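Local structure of DNMT2 (Spodoptera frugiperda, 4H0N) at residues 37-42 with 312-317; 208-213 with 282-287. The protein probably methylates cytosine 38 in the anticodon loop of tRNA(Asp), using S-adenosyl-L-methionine, and probably also has DNA (cytosine-5)-methyltransferase activity. The protein carries 3 engineered substitutions. All blocks are in the same frame, centred on the assembly; numbering follows the deposited sequence.

Contact 1 of 2, residues 37-42 with 312-317. With SAH (S-adenosyl-L-homocysteine), chain E.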
ATOM      1  N   THR A  37       8.271 -14.340  -5.881  1.00 26.37           N
ATOM      2  CA  THR A  37       8.714 -14.430  -7.271  1.00 27.74           C
ATOM      3  C   THR A  37       7.842 -13.662  -8.256  1.00 26.15           C
ATOM      4  O   THR A  37       8.344 -13.120  -9.237  1.00 27.78           O
ATOM      5  CB  THR A  37       8.822 -15.892  -7.737  1.00 43.52           C
ATOM      6  OG1 THR A  37       7.872 -16.694  -7.021  1.00 59.68           O
ATOM      7  CG2 THR A  37      10.220 -16.423  -7.484  1.00 37.26           C
ATOM      8  N   VAL A  38       6.539 -13.629  -8.014  1.00 36.89           N
ATOM      9  CA  VAL A  38       5.650 -12.903  -8.908  1.00 42.39           C
ATOM     10  C   VAL A  38       5.875 -11.411  -8.746  1.00 43.00           C
ATOM     11  O   VAL A  38       6.051 -10.692  -9.729  1.00 51.41           O
ATOM     12  CB  VAL A  38       4.173 -13.228  -8.648  1.00 40.36           C
ATOM     13  CG1 VAL A  38       3.289 -12.307  -9.455  1.00 23.20           C
ATOM     14  CG2 VAL A  38       3.884 -14.692  -8.983  1.00 40.20           C
ATOM     15  N   ALA A  39       5.878 -10.963  -7.494  1.00 34.67           N
ATOM     16  CA  ALA A  39       6.105  -9.560  -7.173  1.00 30.35           C
ATOM     17  C   ALA A  39       7.449  -9.085  -7.720  1.00 32.54           C
ATOM     18  O   ALA A  39       7.538  -8.020  -8.338  1.00 34.98           O
ATOM     19  CB  ALA A  39       6.030  -9.343  -5.667  1.00 20.83           C
ATOM     20  N   ASN A  40       8.487  -9.884  -7.492  1.00 33.71           N
ATOM     21  CA  ASN A  40       9.815  -9.592  -8.019  1.00 32.00           C
ATOM     22  C   ASN A  40       9.800  -9.425  -9.537  1.00 34.06           C
ATOM     23  O   ASN A  40      10.481  -8.549 -10.077  1.00 35.63           O
ATOM     24  CB  ASN A  40      10.813 -10.692  -7.634  1.00 33.85           C
ATOM     25  CG  ASN A  40      11.110 -10.728  -6.144  1.00 39.97           C
ATOM     26  OD1 ASN A  40      10.875  -9.758  -5.426  1.00 44.73           O
ATOM     27  ND2 ASN A  40      11.634 -11.855  -5.674  1.00 37.56           N
ATOM     28  N   SER A  41       9.017 -10.257 -10.219  1.00 26.56           N
ATOM     29  CA  SER A  41       8.957 -10.228 -11.677  1.00 28.00           C
ATOM     30  C   SER A  41       8.339  -8.919 -12.144  1.00 26.38           C
ATOM     31  O   SER A  41       8.778  -8.322 -13.125  1.00 24.88           O
ATOM     32  CB  SER A  41       8.142 -11.404 -12.211  1.00 44.06           C
ATOM     33  OG  SER A  41       6.755 -11.165 -12.061  1.00 53.31           O
ATOM     34  N   VAL A  42       7.316  -8.479 -11.424  1.00 23.92           N
ATOM     35  CA  VAL A  42       6.670  -7.206 -11.697  1.00 22.94           C
ATOM     36  C   VAL A  42       7.643  -6.071 -11.421  1.00 22.81           C
ATOM     37  O   VAL A  42       7.726  -5.108 -12.184  1.00 25.74           O
ATOM     38  CB  VAL A  42       5.426  -7.035 -10.820  1.00 22.14           C
ATOM     39  CG1 VAL A  42       4.868  -5.626 -10.945  1.00 21.97           C
ATOM     40  CG2 VAL A  42       4.385  -8.077 -11.191  1.00 22.44           C
ATOM     41  N   TYR A 312      -4.467  -8.096  -8.631  1.00 31.64           N
ATOM     42  CA  TYR A 312      -5.200  -7.529  -7.511  1.00 34.24           C
ATOM     43  C   TYR A 312      -4.562  -7.873  -6.166  1.00 26.52           C
ATOM     44  O   TYR A 312      -4.536  -7.037  -5.266  1.00 26.57           O
ATOM     45  CB  TYR A 312      -6.682  -7.925  -7.577  1.00 34.63           C
ATOM     46  CG  TYR A 312      -7.402  -7.227  -8.714  1.00 27.35           C
ATOM     47  CD1 TYR A 312      -7.522  -5.844  -8.727  1.00 23.73           C
ATOM     48  CD2 TYR A 312      -7.936  -7.942  -9.781  1.00 26.43           C
ATOM     49  CE1 TYR A 312      -8.163  -5.194  -9.759  1.00 23.97           C
ATOM     50  CE2 TYR A 312      -8.581  -7.291 -10.821  1.00 26.60           C
ATOM     51  CZ  TYR A 312      -8.688  -5.918 -10.798  1.00 25.38           C
ATOM     52  OH  TYR A 312      -9.319  -5.243 -11.810  1.00 25.78           O
ATOM     53  N   ARG A 313      -4.027  -9.083  -6.034  1.00 25.60           N
ATOM     54  CA  ARG A 313      -3.293  -9.438  -4.823  1.00 26.75           C
ATOM     55  C   ARG A 313      -2.074  -8.527  -4.622  1.00 29.89           C
ATOM     56  O   ARG A 313      -1.880  -7.976  -3.538  1.00 23.56           O
ATOM     57  CB  ARG A 313      -2.865 -10.902  -4.834  1.00 38.50           C
ATOM     58  CG  ARG A 313      -2.182 -11.325  -3.540  1.00 50.09           C
ATOM     59  CD  ARG A 313      -1.613 -12.735  -3.619  1.00 53.57           C
ATOM     60  NE  ARG A 313      -0.497 -12.826  -4.557  1.00 57.66           N
ATOM     61  CZ  ARG A 313       0.745 -12.435  -4.286  1.00 58.00           C
ATOM     62  NH1 ARG A 313       1.036 -11.914  -3.101  1.00 53.20           N
ATOM     63  NH2 ARG A 313       1.697 -12.557  -5.202  1.00 58.27           N
ATOM     64  N   LEU A 314      -1.269  -8.362  -5.673  1.00 38.00           N
ATOM     65  CA  LEU A 314      -0.089  -7.493  -5.633  1.00 38.72           C
ATOM     66  C   LEU A 314      -0.435  -6.024  -5.381  1.00 39.82           C
ATOM     67  O   LEU A 314       0.255  -5.338  -4.618  1.00 39.13           O
ATOM     68  CB  LEU A 314       0.711  -7.603  -6.935  1.00 24.99           C
ATOM     69  CG  LEU A 314       1.377  -8.938  -7.250  1.00 27.03           C
ATOM     70  CD1 LEU A 314       1.975  -8.934  -8.649  1.00 28.19           C
ATOM     71  CD2 LEU A 314       2.432  -9.232  -6.206  1.00 27.16           C
ATOM     72  N   LEU A 315      -1.490  -5.545  -6.039  1.00 29.42           N
ATOM     73  CA  LEU A 315      -1.949  -4.166  -5.881  1.00 24.43           C
ATOM     74  C   LEU A 315      -2.459  -3.910  -4.469  1.00 21.91           C
ATOM     75  O   LEU A 315      -2.211  -2.853  -3.892  1.00 20.95           O
ATOM     76  CB  LEU A 315      -3.049  -3.847  -6.891  1.00 20.90           C
ATOM     77  CG  LEU A 315      -2.645  -3.233  -8.232  1.00 29.39           C
ATOM     78  CD1 LEU A 315      -1.514  -4.002  -8.879  1.00 41.08           C
ATOM     79  CD2 LEU A 315      -3.837  -3.189  -9.168  1.00 21.91           C
ATOM     80  N   GLY A 316      -3.169  -4.886  -3.912  1.00 25.03           N
ATOM     81  CA  GLY A 316      -3.706  -4.773  -2.567  1.00 26.68           C
ATOM     82  C   GLY A 316      -2.660  -4.715  -1.464  1.00 29.51           C
ATOM     83  O   GLY A 316      -2.951  -4.258  -0.358  1.00 31.56           O
ATOM     84  N   ASN A 317      -1.447  -5.177  -1.762  1.00 27.72           N
ATOM     85  CA  ASN A 317      -0.360  -5.180  -0.786  1.00 25.29           C
ATOM     86  C   ASN A 317       0.548  -3.958  -0.908  1.00 28.73           C
ATOM     87  O   ASN A 317       1.428  -3.741  -0.072  1.00 30.62           O
ATOM     88  CB  ASN A 317       0.486  -6.448  -0.932  1.00 36.00           C
ATOM     89  CG  ASN A 317      -0.276  -7.711  -0.571  1.00 44.46           C
ATOM     90  OD1 ASN A 317      -1.081  -7.725   0.361  1.00 42.40           O
ATOM     91  ND2 ASN A 317      -0.022  -8.783  -1.312  1.00 53.21           N
TER
HETATM   92  N   SAH E 401       5.305  -2.171  -0.274  1.00 43.75           N
HETATM   93  CA  SAH E 401       5.441  -3.261  -1.234  1.00 46.02           C
HETATM   94  CB  SAH E 401       5.035  -4.622  -0.656  1.00 51.64           C
HETATM   95  CG  SAH E 401       4.522  -4.676   0.782  1.00 52.19           C
HETATM   96  SD  SAH E 401       3.552  -6.180   1.078  1.00 73.97           S
HETATM   97  C   SAH E 401       4.711  -2.965  -2.548  1.00 43.48           C
HETATM   98  O   SAH E 401       4.139  -3.856  -3.180  1.00 54.19           O
HETATM   99  OXT SAH E 401       4.685  -1.831  -3.022  1.00 28.29           O
HETATM  100  C5' SAH E 401       4.950  -7.050   1.838  1.00 73.23           C
HETATM  101  C4' SAH E 401       5.757  -7.914   0.869  1.00 77.77           C
HETATM  102  O4' SAH E 401       6.955  -8.327   1.498  1.00 78.51           O
HETATM  103  C3' SAH E 401       5.041  -9.183   0.424  1.00 82.59           C
HETATM  104  O3' SAH E 401       4.724  -9.094  -0.948  1.00 87.92           O
HETATM  105  C2' SAH E 401       6.019 -10.322   0.670  1.00 77.04           C
HETATM  106  O2' SAH E 401       6.265 -11.052  -0.511  1.00 76.28           O
HETATM  107  C1' SAH E 401       7.301  -9.648   1.126  1.00 73.47           C
HETATM  108  N9  SAH E 401       7.919 -10.356   2.265  1.00 66.95           N
HETATM  109  C8  SAH E 401       7.277 -10.907   3.345  1.00 65.34           C
HETATM  110  N7  SAH E 401       8.203 -11.458   4.165  1.00 61.67           N
HETATM  111  C5  SAH E 401       9.428 -11.270   3.625  1.00 55.84           C
HETATM  112  C6  SAH E 401      10.705 -11.629   4.042  1.00 48.13           C
HETATM  113  N6  SAH E 401      10.880 -12.293   5.181  1.00 39.35           N
HETATM  114  N1  SAH E 401      11.795 -11.292   3.264  1.00 51.61           N
HETATM  115  C2  SAH E 401      11.612 -10.604   2.081  1.00 53.69           C
HETATM  116  N3  SAH E 401      10.342 -10.252   1.671  1.00 57.66           N
HETATM  117  C4  SAH E 401       9.265 -10.580   2.430  1.00 59.93           C

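Contact 2 of 2, residues 208-213 with 282-287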
ATOM      1  N   LEU A 208     -16.648  -6.673 -15.597  1.00 39.74           N
ATOM      2  CA  LEU A 208     -18.009  -6.616 -15.074  1.00 39.00           C
ATOM      3  C   LEU A 208     -18.156  -7.577 -13.908  1.00 34.33           C
ATOM      4  O   LEU A 208     -17.685  -8.709 -13.962  1.00 41.16           O
ATOM      5  CB  LEU A 208     -19.033  -6.945 -16.163  1.00 34.97           C
ATOM      6  CG  LEU A 208     -19.402  -5.801 -17.108  1.00 36.58           C
ATOM      7  CD1 LEU A 208     -20.140  -6.332 -18.316  1.00 39.68           C
ATOM      8  CD2 LEU A 208     -20.233  -4.745 -16.398  1.00 35.85           C
ATOM      9  N   VAL A 209     -18.796  -7.112 -12.848  1.00 30.30           N
ATOM     10  CA  VAL A 209     -19.018  -7.936 -11.673  1.00 29.80           C
ATOM     11  C   VAL A 209     -19.956  -9.105 -12.011  1.00 31.76           C
ATOM     12  O   VAL A 209     -21.044  -8.901 -12.561  1.00 33.13           O
ATOM     13  CB  VAL A 209     -19.564  -7.077 -10.516  1.00 28.65           C
ATOM     14  CG1 VAL A 209     -19.854  -7.922  -9.297  1.00 28.74           C
ATOM     15  CG2 VAL A 209     -18.570  -5.980 -10.181  1.00 27.08           C
ATOM     16  N   PRO A 210     -19.517 -10.339 -11.709  1.00 32.95           N
ATOM     17  CA  PRO A 210     -20.245 -11.572 -12.037  1.00 34.62           C
ATOM     18  C   PRO A 210     -21.524 -11.742 -11.221  1.00 35.54           C
ATOM     19  O   PRO A 210     -21.674 -11.100 -10.184  1.00 34.27           O
ATOM     20  CB  PRO A 210     -19.247 -12.677 -11.668  1.00 38.10           C
ATOM     21  CG  PRO A 210     -17.916 -12.012 -11.622  1.00 33.16           C
ATOM     22  CD  PRO A 210     -18.196 -10.626 -11.128  1.00 50.01           C
ATOM     23  N   GLU A 211     -22.418 -12.615 -11.684  1.00 52.35           N
ATOM     24  CA  GLU A 211     -23.720 -12.818 -11.051  1.00 54.30           C
ATOM     25  C   GLU A 211     -23.629 -13.314  -9.615  1.00 50.94           C
ATOM     26  O   GLU A 211     -24.333 -12.812  -8.737  1.00 48.32           O
ATOM     27  CB  GLU A 211     -24.564 -13.793 -11.868  1.00 60.23           C
ATOM     28  CG  GLU A 211     -24.918 -13.305 -13.253  1.00 72.01           C
ATOM     29  CD  GLU A 211     -25.929 -14.202 -13.938  1.00 86.63           C
ATOM     30  OE1 GLU A 211     -26.149 -15.330 -13.449  1.00 87.83           O
ATOM     31  OE2 GLU A 211     -26.504 -13.773 -14.960  1.00 91.44           O
ATOM     32  N   LYS A 212     -22.777 -14.308  -9.386  1.00 40.08           N
ATOM     33  CA  LYS A 212     -22.582 -14.855  -8.048  1.00 47.27           C
ATOM     34  C   LYS A 212     -22.254 -13.731  -7.069  1.00 47.82           C
ATOM     35  O   LYS A 212     -22.771 -13.699  -5.952  1.00 53.73           O
ATOM     36  CB  LYS A 212     -21.480 -15.922  -8.050  1.00 48.15           C
ATOM     37  CG  LYS A 212     -20.406 -15.693  -9.106  1.00 62.05           C
ATOM     38  CD  LYS A 212     -19.009 -15.920  -8.539  1.00 67.78           C
ATOM     39  CE  LYS A 212     -18.081 -14.738  -8.848  1.00 62.56           C
ATOM     40  NZ  LYS A 212     -16.857 -14.698  -7.976  1.00 54.66           N
ATOM     41  N   MET A 213     -21.416 -12.799  -7.516  1.00 41.30           N
ATOM     42  CA  MET A 213     -21.070 -11.605  -6.750  1.00 33.50           C
ATOM     43  C   MET A 213     -22.250 -10.662  -6.572  1.00 47.08           C
ATOM     44  O   MET A 213     -22.434 -10.082  -5.503  1.00 44.98           O
ATOM     45  CB  MET A 213     -19.958 -10.846  -7.457  1.00 37.28           C
ATOM     46  CG  MET A 213     -18.593 -11.429  -7.239  1.00 36.78           C
ATOM     47  SD  MET A 213     -18.252 -11.523  -5.476  1.00 71.96           S
ATOM     48  CE  MET A 213     -16.804 -12.550  -5.498  1.00103.18           C
ATOM     49  N   LEU A 282     -22.368  -2.745 -13.272  1.00 31.66           N
ATOM     50  CA  LEU A 282     -21.336  -2.622 -12.248  1.00 30.10           C
ATOM     51  C   LEU A 282     -20.102  -3.400 -12.670  1.00 29.80           C
ATOM     52  O   LEU A 282     -20.205  -4.531 -13.131  1.00 33.24           O
ATOM     53  CB  LEU A 282     -21.834  -3.153 -10.910  1.00 29.74           C
ATOM     54  CG  LEU A 282     -23.020  -2.400 -10.319  1.00 30.60           C
ATOM     55  CD1 LEU A 282     -23.537  -3.104  -9.079  1.00 30.21           C
ATOM     56  CD2 LEU A 282     -22.611  -0.980  -9.998  1.00 30.51           C
ATOM     57  N   ARG A 283     -18.935  -2.788 -12.520  1.00 28.75           N
ATOM     58  CA  ARG A 283     -17.686  -3.439 -12.887  1.00 28.56           C
ATOM     59  C   ARG A 283     -16.614  -3.110 -11.871  1.00 27.06           C
ATOM     60  O   ARG A 283     -16.725  -2.133 -11.135  1.00 33.49           O
ATOM     61  CB  ARG A 283     -17.219  -2.970 -14.262  1.00 32.71           C
ATOM     62  CG  ARG A 283     -16.681  -1.549 -14.273  1.00 28.72           C
ATOM     63  CD  ARG A 283     -15.640  -1.394 -15.365  1.00 29.80           C
ATOM     64  NE  ARG A 283     -15.378   0.001 -15.705  1.00 29.42           N
ATOM     65  CZ  ARG A 283     -14.388   0.721 -15.194  1.00 30.82           C
ATOM     66  NH1 ARG A 283     -13.561   0.182 -14.305  1.00 33.76           N
ATOM     67  NH2 ARG A 283     -14.228   1.982 -15.570  1.00 28.84           N
ATOM     68  N   TYR A 284     -15.569  -3.926 -11.836  1.00 34.03           N
ATOM     69  CA  TYR A 284     -14.419  -3.636 -10.997  1.00 26.67           C
ATOM     70  C   TYR A 284     -13.549  -2.545 -11.622  1.00 25.28           C
ATOM     71  O   TYR A 284     -13.648  -2.267 -12.819  1.00 26.23           O
ATOM     72  CB  TYR A 284     -13.589  -4.897 -10.791  1.00 25.85           C
ATOM     73  CG  TYR A 284     -14.335  -6.014 -10.102  1.00 32.19           C
ATOM     74  CD1 TYR A 284     -14.658  -5.932  -8.753  1.00 25.75           C
ATOM     75  CD2 TYR A 284     -14.705  -7.161 -10.795  1.00 37.06           C
ATOM     76  CE1 TYR A 284     -15.336  -6.955  -8.115  1.00 26.55           C
ATOM     77  CE2 TYR A 284     -15.385  -8.190 -10.167  1.00 38.91           C
ATOM     78  CZ  TYR A 284     -15.698  -8.082  -8.829  1.00 38.04           C
ATOM     79  OH  TYR A 284     -16.370  -9.109  -8.205  1.00 36.57           O
ATOM     80  N   PHE A 285     -12.709  -1.915 -10.807  1.00 24.11           N
ATOM     81  CA  PHE A 285     -11.669  -1.055 -11.350  1.00 23.91           C
ATOM     82  C   PHE A 285     -10.621  -1.955 -11.998  1.00 26.05           C
ATOM     83  O   PHE A 285     -10.334  -3.042 -11.493  1.00 24.38           O
ATOM     84  CB  PHE A 285     -11.035  -0.191 -10.255  1.00 29.72           C
ATOM     85  CG  PHE A 285     -11.942   0.895  -9.724  1.00 29.51           C
ATOM     86  CD1 PHE A 285     -12.164   2.054 -10.458  1.00 36.84           C
ATOM     87  CD2 PHE A 285     -12.562   0.764  -8.490  1.00 24.97           C
ATOM     88  CE1 PHE A 285     -12.998   3.056  -9.973  1.00 33.94           C
ATOM     89  CE2 PHE A 285     -13.395   1.761  -7.999  1.00 26.61           C
ATOM     90  CZ  PHE A 285     -13.613   2.907  -8.739  1.00 28.76           C
ATOM     91  N   THR A 286     -10.067  -1.519 -13.124  1.00 41.99           N
ATOM     92  CA  THR A 286      -9.006  -2.271 -13.784  1.00 46.05           C
ATOM     93  C   THR A 286      -7.709  -2.060 -13.013  1.00 50.27           C
ATOM     94  O   THR A 286      -7.566  -1.046 -12.326  1.00 57.08           O
ATOM     95  CB  THR A 286      -8.784  -1.790 -15.223  1.00 31.31           C
ATOM     96  OG1 THR A 286      -8.022  -0.577 -15.199  1.00 26.87           O
ATOM     97  CG2 THR A 286     -10.111  -1.559 -15.925  1.00 28.33           C
ATOM     98  N   PRO A 287      -6.758  -3.012 -13.119  1.00 40.52           N
ATOM     99  CA  PRO A 287      -5.449  -2.885 -12.466  1.00 38.71           C
ATOM    100  C   PRO A 287      -4.777  -1.553 -12.774  1.00 42.50           C
ATOM    101  O   PRO A 287      -4.097  -0.984 -11.918  1.00 43.09           O
ATOM    102  CB  PRO A 287      -4.649  -4.025 -13.093  1.00 27.36           C
ATOM    103  CG  PRO A 287      -5.670  -5.068 -13.372  1.00 27.52           C
ATOM    104  CD  PRO A 287      -6.902  -4.316 -13.798  1.00 29.68           C
TER
HETATM  105  O   HOH W   1     -22.116  -6.595 -13.638  1.00 27.64           O

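Contact 1 of 2, residues 37-42 with 312-317
In the Rossmann-like, class I methyltransferase fold, V38, A39 and V42 on the helix that follows strand 27-33 receive L314 from helix 308-316 beside the cofactor pocket. The two helix segments cross at -79° with their axes 10.9 Å apart, and L314 carries the largest share of the surface buried between them. Its two methyls divide the work. CD1 touches two valines one turn apart, 3.7 Å from V38 CG1, and V42 meets the same methyl with CG2. L314 CD2 instead lies against the methyl of A39, at 3.6 Å from A39 CB. The leucine's CG stands opposite its carbonyl carbon (chi1 -66°), and chi2 of 173° then spreads the methyls across the facing helix. No hydrogen bond joins the segments; the contact rests on apolar side chains. At its margin the R313 guanidinium turns an edge to V38, and R313 NH2 makes a weak hydrogen bond to N36 OD1. Just past L314 the chain reaches S-adenosyl-L-homocysteine, which is hydrogen-bonded to S318 OG and D34 OD2. N317 adds backbone and side-chain packing: its O lies 3.3 Å from the ligand's CG, and N317 CB is 3.7 Å from the sulfur SD.

Contact 2 of 2, residues 208-213 with 282-287
L208 and R283 face each other in a single beta bridge, and the polar part of the contact is built around it from backbone atoms and one water. V209 N donates to L282 O at 3.0 Å, with an N-H...O angle of 165° and the donor tilted out of the carbonyl plane. A backbone hydrogen bond between F207 and Y284 flanks the bridge as well. L282 O has a second partner: a water donates to it and to V209 O, lying 2.8 Å from the latter, and so ties the two carbonyls together. R283 turns its polar end from this seam. Its NH1 bonds to Y284 O and makes a salt bridge to E289 OE1, gripping the start of the following helix, where T286 is the N-cap.

The apolar part centres on the Y284 ring. V209 CG2 sits over the middle of one face, a CH-pi contact of 3.8 Å from the methyl carbon to the ring centroid, only 10° off the ring normal. With V209 CG1 anti to the backbone N (chi1 178°), CG2 is the branch placed over the ring. Farther along the tyrosine, P210 CD lies 3.8 Å from Y284 CE2, and M213 packs its CG against Y284 OH. The side chains of V209, P210 and M213 all run across the tyrosine at about a right angle. Y237 meets the same ring edge-to-face, and I247 of strand 247-248 touches both V209 and Y284.

Away from the annotated sites, this packing of a loop that runs into a short helix against an irregular segment, pinned by an isolated bridge and a tyrosine, is consistent with the smaller, loop-rich lobe that C5-methyltransferases carry beside their Rossmann-like catalytic core.

Overall arrangement
Followed from the N terminus, the chain passes strands 4-9 and 27-33 before helix 37-46 of the Rossmann-like core. It runs on through the remaining core strands to 208-213, makes an excursion through strands 222-223 and 247-248 and two helices, and returns at 282-287, where contact 2 closes the shorter loop. Helix 287-293 then leads toward helix 308-316, and contact 1 closes the much longer loop that encloses the shorter one; the two do not cross. Their centres lie about 20 Å apart, yet they are joined directly: Y312 OH probably hydrogen-bonds to F285 O, while Y312 and L315 pack on P287. Helix 308-316 thereby links the cofactor side to the outer lobe.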